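PDB 7JQD: peptide-43 from Lutzomyia longipalpis, which is an amidated peptide, probably a shortened relative of maxadilan, the vasodilator of sand-fly saliva, and probably binds the PAC1 receptor, likely as an antagonist. Local coordinates for residues Ile11-Cys14 against Ala15-Ala18. Numbering follows the deposited sequence.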
loop_
_atom_site.group_PDB
_atom_site.type_symbol
_atom_site.label_atom_id
_atom_site.label_comp_id
_atom_site.label_asym_id
_atom_site.label_seq_id
_atom_site.Cartn_x
_atom_site.Cartn_y
_atom_site.Cartn_z
ATOM N N ILE B 11 -4.545 7.227 3.949
ATOM C CA ILE B 11 -5.528 6.200 4.296
ATOM C C ILE B 11 -6.039 6.412 5.713
ATOM O O ILE B 11 -7.246 6.493 5.943
ATOM C CB ILE B 11 -4.933 4.786 4.138
ATOM C CG1 ILE B 11 -4.793 4.394 2.672
ATOM C CG2 ILE B 11 -5.828 3.756 4.841
ATOM C CD1 ILE B 11 -4.231 2.972 2.480
ATOM N N ASP B 12 -5.126 6.500 6.686
ATOM C CA ASP B 12 -5.554 6.485 8.081
ATOM C C ASP B 12 -6.281 7.776 8.450
ATOM O O ASP B 12 -7.243 7.754 9.233
ATOM C CB ASP B 12 -4.355 6.244 8.998
ATOM C CG ASP B 12 -3.810 4.803 8.898
ATOM O OD1 ASP B 12 -4.606 3.894 8.566
ATOM O OD2 ASP B 12 -2.589 4.570 9.140
ATOM N N ASP B 13 -5.858 8.903 7.880
ATOM C CA ASP B 13 -6.552 10.147 8.151
ATOM C C ASP B 13 -7.958 10.112 7.578
ATOM O O ASP B 13 -8.925 10.446 8.265
ATOM C CB ASP B 13 -5.763 11.319 7.586
ATOM C CG ASP B 13 -6.322 12.658 8.034
ATOM O OD1 ASP B 13 -6.213 12.957 9.249
ATOM O OD2 ASP B 13 -6.856 13.410 7.174
ATOM N N CYS B 14 -8.092 9.678 6.323
ATOM C CA CYS B 14 -9.405 9.665 5.688
ATOM C C CYS B 14 -10.325 8.629 6.314
ATOM O O CYS B 14 -11.497 8.920 6.580
ATOM C CB CYS B 14 -9.257 9.423 4.190
ATOM S SG CYS B 14 -8.444 10.772 3.321
ATOM N N ALA B 15 -9.818 7.416 6.547
ATOM C CA ALA B 15 -10.592 6.360 7.194
ATOM C C ALA B 15 -11.140 6.785 8.542
ATOM O O ALA B 15 -12.103 6.176 9.025
ATOM C CB ALA B 15 -9.740 5.100 7.369
ATOM N N ARG B 16 -10.547 7.811 9.153
ATOM C CA ARG B 16 -11.027 8.307 10.432
ATOM C C ARG B 16 -12.065 9.417 10.260
ATOM O O ARG B 16 -13.019 9.500 11.038
ATOM C CB ARG B 16 -9.852 8.799 11.268
ATOM C CG ARG B 16 -10.255 9.822 12.292
ATOM C CD ARG B 16 -9.042 10.467 12.912
ATOM N NE ARG B 16 -8.398 11.339 11.951
ATOM C CZ ARG B 16 -8.913 12.493 11.531
ATOM N NH1 ARG B 16 -10.091 12.924 11.981
ATOM N NH2 ARG B 16 -8.260 13.229 10.644
ATOM N N GLN B 17 -11.895 10.290 9.269
ATOM C CA GLN B 17 -12.925 11.279 8.973
ATOM C C GLN B 17 -14.181 10.615 8.434
ATOM O O GLN B 17 -15.287 10.861 8.930
ATOM C CB GLN B 17 -12.415 12.294 7.962
ATOM C CG GLN B 17 -11.136 12.945 8.346
ATOM C CD GLN B 17 -10.838 14.083 7.422
ATOM O OE1 GLN B 17 -11.748 14.619 6.779
ATOM N NE2 GLN B 17 -9.563 14.437 7.300
ATOM N N ALA B 18 -14.035 9.784 7.408
ATOM C CA ALA B 18 -15.183 9.311 6.653
ATOM C C ALA B 18 -15.905 8.207 7.413
ATOM O O ALA B 18 -15.263 7.298 7.959
ATOM C CB ALA B 18 -14.733 8.801 5.288
#
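Asp13 reaches forward along the last two turns of helix 3-17, its carboxylate meeting both Arg16 and Gln17, an i to i+3 salt bridge and an i to i+4 hydrogen bond on one helix. Asp13 OD1 forms the salt bridge with Arg16 NH2, modelled at 2.5 Å, a length to be read loosely. The two groups are not laid flat against each other: carboxylate and guanidinium planes stand 61° apart, and NH2 alone makes the bond. Asp13 gets there because CG lies anti to the backbone N (chi1 -171°), while the arginine chain bends back at chi3 (71°). That bend also brings one face of the guanidinium over the carbonyl oxygen of Asp13, near its rim. Asp13 OD2 takes a second, weak hydrogen bond from Gln17 NE2 at 2.9 Å, the amide turned almost perpendicular to the carboxylate, and also forms a salt bridge with Lys31 on helix 21-37. Replacing Asp13 by alanine removes the carboxylate, which would probably leave Arg16 and Lys31 without their shared counter-charge and the Gln17 amide freer to turn.

Beneath this network the backbone closes the helix with i to i+4 alpha-helical bonds. Asp13 O accepts from Gln17 N at 3.1 Å and, from above its carbonyl plane, also from Arg16 N at 3.2 Å. Ile11 O receives Ala15 N at 2.8 Å, and Cys14 O receives Ala18 N at 2.8 Å, even though Ala18 itself has already left helical geometry. Packing between the side chains is slight.

Ile11, Asp12 and Ala15 meet the chain of another protein, where Asp12 OD1 is hydrogen-bonded to a polar side chain, while Asp12 OD2 forms a salt bridge with Arg8. Cys14 and Ala18 face helix 21-37 and pack on Phe24, and the Cys14-Cys27 disulfide ties the two helices together in this two-helix hairpin.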